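Local atomic coordinates of cyclin-dependent kinase inhibitor 3 (Homo sapiens, PDB entry 1FPZ), a protein that removes phosphate from tyrosine, serine and threonine residues of proteins, dephosphorylating CDK2 in a cyclin-dependent manner, and may take part in cell-cycle regulation. Residues A[57-60]-A[61-64]; A[90-93]-A[94-98]. The protein carries 1 engineered substitution. All blocks are in the same frame, centred on the assembly; numbering follows the deposited sequence.

Interaction 1: residues A[57-60]-A[61-64]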
loop_
_atom_site.group_PDB
_atom_site.type_symbol
_atom_site.label_atom_id
_atom_site.label_comp_id
_atom_site.label_asym_id
_atom_site.label_seq_id
_atom_site.Cartn_x
_atom_site.Cartn_y
_atom_site.Cartn_z
ATOM N N ARG A 57 -16.956 11.512 6.062
ATOM C CA ARG A 57 -16.404 12.510 6.961
ATOM C C ARG A 57 -15.675 11.788 8.080
ATOM O O ARG A 57 -16.292 11.333 9.039
ATOM C CB ARG A 57 -17.512 13.386 7.559
ATOM C CG ARG A 57 -18.434 14.098 6.553
ATOM C CD ARG A 57 -17.730 15.171 5.709
ATOM N NE ARG A 57 -18.693 16.053 5.044
ATOM C CZ ARG A 57 -18.369 17.068 4.242
ATOM N NH1 ARG A 57 -17.094 17.339 3.987
ATOM N NH2 ARG A 57 -19.323 17.820 3.704
ATOM N N ARG A 58 -14.359 11.678 7.940
ATOM C CA ARG A 58 -13.519 11.013 8.930
ATOM C C ARG A 58 -12.739 12.040 9.740
ATOM O O ARG A 58 -12.543 13.167 9.305
ATOM C CB ARG A 58 -12.530 10.078 8.234
ATOM C CG ARG A 58 -12.887 8.606 8.280
ATOM C CD ARG A 58 -12.640 8.004 9.660
ATOM N NE ARG A 58 -12.401 6.567 9.561
ATOM C CZ ARG A 58 -13.276 5.695 9.066
ATOM N NH1 ARG A 58 -14.459 6.111 8.636
ATOM N NH2 ARG A 58 -12.955 4.409 8.956
ATOM N N ASN A 59 -12.283 11.622 10.916
ATOM C CA ASN A 59 -11.512 12.467 11.821
ATOM C C ASN A 59 -10.046 12.043 11.705
ATOM O O ASN A 59 -9.646 11.047 12.304
ATOM C CB ASN A 59 -12.017 12.232 13.242
ATOM C CG ASN A 59 -11.257 13.022 14.262
ATOM O OD1 ASN A 59 -11.295 12.715 15.450
ATOM N ND2 ASN A 59 -10.565 14.058 13.812
ATOM N N VAL A 60 -9.247 12.797 10.958
ATOM C CA VAL A 60 -7.850 12.434 10.741
ATOM C C VAL A 60 -7.001 12.213 11.991
ATOM O O VAL A 60 -6.083 11.392 11.982
ATOM C CB VAL A 60 -7.177 13.461 9.838
ATOM C CG1 VAL A 60 -5.919 12.884 9.239
ATOM C CG2 VAL A 60 -8.140 13.871 8.752
ATOM N N GLN A 61 -7.306 12.926 13.067
ATOM C CA GLN A 61 -6.541 12.768 14.300
ATOM C C GLN A 61 -6.922 11.497 15.048
ATOM O O GLN A 61 -6.058 10.795 15.570
ATOM C CB GLN A 61 -6.776 13.947 15.225
ATOM C CG GLN A 61 -6.742 15.279 14.544
ATOM C CD GLN A 61 -7.245 16.343 15.457
ATOM O OE1 GLN A 61 -8.388 16.285 15.931
ATOM N NE2 GLN A 61 -6.397 17.325 15.735
ATOM N N LYS A 62 -8.217 11.211 15.125
ATOM C CA LYS A 62 -8.665 10.008 15.809
ATOM C C LYS A 62 -8.146 8.768 15.089
ATOM O O LYS A 62 -7.670 7.832 15.733
ATOM C CB LYS A 62 -10.186 9.920 15.859
ATOM C CG LYS A 62 -10.663 8.629 16.529
ATOM C CD LYS A 62 -12.031 8.201 16.039
ATOM C CE LYS A 62 -12.356 6.801 16.535
ATOM N NZ LYS A 62 -13.380 6.138 15.695
ATOM N N ASP A 63 -8.259 8.761 13.760
ATOM C CA ASP A 63 -7.798 7.639 12.931
ATOM C C ASP A 63 -6.340 7.364 13.171
ATOM O O ASP A 63 -5.940 6.220 13.374
ATOM C CB ASP A 63 -7.975 7.940 11.452
ATOM C CG ASP A 63 -9.419 8.071 11.061
ATOM O OD1 ASP A 63 -10.180 8.720 11.814
ATOM O OD2 ASP A 63 -9.795 7.537 9.998
ATOM N N THR A 64 -5.549 8.426 13.109
ATOM C CA THR A 64 -4.113 8.350 13.341
ATOM C C THR A 64 -3.858 7.678 14.700
ATOM O O THR A 64 -3.139 6.684 14.786
ATOM C CB THR A 64 -3.483 9.791 13.330
ATOM O OG1 THR A 64 -3.521 10.329 11.998
ATOM C CG2 THR A 64 -2.045 9.772 13.839
HETATM O O HOH W 1 -11.563 15.213 16.613
#
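The backbone oxygen of Val-60 is gripped twice by Thr-64, one helical turn further on. The hydroxyl OG1 of Thr-64 donates to Val-60 O over 2.8 Å, almost in line with the C=O bond, while Thr-64 N reaches the same oxygen at 3.2 Å from above the carbonyl plane. The hydroxyl can fold back because OG1 stands beside its own backbone N, opposite the carbonyl carbon (chi1 -69°). One residue earlier, Asp-63 N donates to Asn-59 O at 3.0 Å with a nearly straight N-H...O angle of 175°, which sets Asn-59 at the N-cap of helix 60-70. A water donates to OD1 of Asn-59 and, weakly, to OE1 of Gln-61. Across the first turn, Arg-58 bends at its second torsion and brings NE to OD2 of Asp-63 at 2.8 Å. The pair is a salt bridge, yet its hydrogen bond is weak, with an N-H...O angle of only 120°. OD2 also accepts from Gly-50 N, so the buried carboxylate joins a second loop to the helix start. With an alanine here in place of Arg-58 the NE contact is gone, and the carboxylate of Asp-63 is likely to lose its cationic mate and turn more freely. If ionised, that carboxylate, lying in the first turn, would probably also be favoured by the positive end of the helix dipole.

Interaction 2: residues A[90-93]-A[94-98]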
loop_
_atom_site.group_PDB
_atom_site.type_symbol
_atom_site.label_atom_id
_atom_site.label_comp_id
_atom_site.label_asym_id
_atom_site.label_seq_id
_atom_site.Cartn_x
_atom_site.Cartn_y
_atom_site.Cartn_z
ATOM N N PRO A 90 -4.229 17.421 4.017
ATOM C CA PRO A 90 -2.941 17.921 3.528
ATOM C C PRO A 90 -1.775 17.652 4.471
ATOM O O PRO A 90 -0.634 17.499 4.035
ATOM C CB PRO A 90 -3.194 19.417 3.362
ATOM C CG PRO A 90 -4.693 19.502 3.177
ATOM C CD PRO A 90 -5.167 18.535 4.212
ATOM N N ASN A 91 -2.050 17.610 5.767
ATOM C CA ASN A 91 -0.984 17.368 6.728
ATOM C C ASN A 91 -1.037 15.954 7.294
ATOM O O ASN A 91 -0.664 15.708 8.449
ATOM C CB ASN A 91 -1.050 18.390 7.859
ATOM C CG ASN A 91 -2.381 18.378 8.566
ATOM O OD1 ASN A 91 -3.431 18.506 7.927
ATOM N ND2 ASN A 91 -2.355 18.221 9.886
ATOM N N LEU A 92 -1.500 15.030 6.458
ATOM C CA LEU A 92 -1.604 13.620 6.821
ATOM C C LEU A 92 -0.242 13.127 7.263
ATOM O O LEU A 92 -0.080 12.609 8.374
ATOM C CB LEU A 92 -2.083 12.808 5.609
ATOM C CG LEU A 92 -2.267 11.295 5.758
ATOM C CD1 LEU A 92 -3.192 11.004 6.921
ATOM C CD2 LEU A 92 -2.832 10.726 4.478
ATOM N N LEU A 93 0.738 13.311 6.382
ATOM C CA LEU A 93 2.110 12.893 6.634
ATOM C C LEU A 93 2.611 13.471 7.957
ATOM O O LEU A 93 3.246 12.778 8.756
ATOM C CB LEU A 93 3.005 13.350 5.485
ATOM C CG LEU A 93 2.726 12.872 4.056
ATOM C CD1 LEU A 93 2.711 11.360 3.993
ATOM C CD2 LEU A 93 1.429 13.421 3.580
ATOM N N ASP A 94 2.309 14.752 8.177
ATOM C CA ASP A 94 2.702 15.461 9.395
ATOM C C ASP A 94 2.175 14.709 10.618
ATOM O O ASP A 94 2.919 14.318 11.523
ATOM C CB ASP A 94 2.073 16.869 9.463
ATOM C CG ASP A 94 2.460 17.784 8.306
ATOM O OD1 ASP A 94 2.115 18.987 8.407
ATOM O OD2 ASP A 94 3.083 17.333 7.312
ATOM N N LEU A 95 0.856 14.553 10.643
ATOM C CA LEU A 95 0.185 13.881 11.746
ATOM C C LEU A 95 0.717 12.508 12.095
ATOM O O LEU A 95 0.861 12.190 13.278
ATOM C CB LEU A 95 -1.316 13.775 11.479
ATOM C CG LEU A 95 -2.075 15.102 11.576
ATOM C CD1 LEU A 95 -3.578 14.849 11.596
ATOM C CD2 LEU A 95 -1.658 15.834 12.849
ATOM N N TYR A 96 1.002 11.692 11.082
ATOM C CA TYR A 96 1.521 10.347 11.307
ATOM C C TYR A 96 2.837 10.381 12.064
ATOM O O TYR A 96 3.073 9.579 12.968
ATOM C CB TYR A 96 1.798 9.613 9.979
ATOM C CG TYR A 96 0.610 9.145 9.175
ATOM C CD1 TYR A 96 0.801 8.485 7.961
ATOM C CD2 TYR A 96 -0.692 9.329 9.620
ATOM C CE1 TYR A 96 -0.269 8.016 7.215
ATOM C CE2 TYR A 96 -1.766 8.867 8.884
ATOM C CZ TYR A 96 -1.548 8.208 7.682
ATOM O OH TYR A 96 -2.602 7.730 6.960
ATOM N N GLN A 97 3.721 11.280 11.650
ATOM C CA GLN A 97 5.022 11.374 12.274
ATOM C C GLN A 97 4.920 11.988 13.668
ATOM O O GLN A 97 5.671 11.627 14.572
ATOM C CB GLN A 97 5.950 12.166 11.371
ATOM C CG GLN A 97 6.104 11.521 9.984
ATOM C CD GLN A 97 6.853 12.404 9.030
ATOM O OE1 GLN A 97 6.261 13.073 8.199
ATOM N NE2 GLN A 97 8.165 12.427 9.163
ATOM N N GLN A 98 3.973 12.896 13.849
ATOM C CA GLN A 98 3.782 13.512 15.153
ATOM C C GLN A 98 3.405 12.427 16.143
ATOM O O GLN A 98 3.661 12.550 17.338
ATOM C CB GLN A 98 2.645 14.523 15.111
ATOM C CG GLN A 98 2.885 15.701 14.194
ATOM C CD GLN A 98 1.822 16.744 14.370
ATOM O OE1 GLN A 98 1.442 17.047 15.494
ATOM N NE2 GLN A 98 1.333 17.301 13.268
#
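Asn-91 O takes the amide hydrogen of Leu-95 at an N...O distance of 2.9 Å, with an N-H...O angle of 176°, the straightest of three successive i to i+4 bonds. The next joins Tyr-96 N to Leu-92 O at 3.1 Å. In the third, Gln-97 N lies 3.3 Å from Leu-93 O and is tilted from the carbonyl plane. This ladder is the opening turn of the alpha-helix 92-98. Asn-91 holds the N-cap position, although its side chain makes no capping bond: its CG sits between the backbone N and the carbonyl carbon (chi1 57°), and the amide slants across Leu-95 instead, with ND2 3.6 Å from CG of that leucine. The carboxylate of Asp-94 turns back over the cap residue, where its OD1 comes to 3.3 Å from CB of Asn-91.

The helix belongs to the alpha/beta fold of the protein-tyrosine phosphatase family and leads into strand 102-105, an edge of the mixed central sheet. On its buried side, Leu-92 packs over the ring of Tyr-96, one turn further on. CG of Leu-92 stands 4.1 Å from the Tyr-96 ring centroid and 28° off the normal, a CH-pi contact over the face, and its CD1 presses close against CE2 and CZ at the phenol end. Leu-92 O lies over a ring face as well, so the backbone and the branched end of one residue both line the ring. At its far end, Tyr-96 OH makes a weak hydrogen bond with His-139, the residue preceding Ser-140, an engineered substitution at the predicted phosphocysteine position. Leu-93 packs on Leu-84 of helix 81-86 and on Thr-103 and His-105 of the edge strand.

How the interactions relate
Following the chain from the N terminus, interaction 1 comes first, where the short hairpin strand 56-57 gives way to helix 60-70. Strand 74-77 and helix 81-86 follow before interaction 2 opens helix 92-98. Each contact is local, closing the i to i+4 steps at the start of its helix, with the Arg-58 to Asp-63 bridge reaching one residue further in interaction 1; the two are in series, neither nested nor crossed. Their centres lie 11 Å apart, and the helices meet directly: CG1 of Val-60 is 3.9 Å from CD1 of Leu-95, and OG1 of Thr-64 lies 3.8 Å from CD2 of Tyr-96. Helix 92-98 thus lies between helix 60-70 and edge strand 102-105, touching both through its side chains.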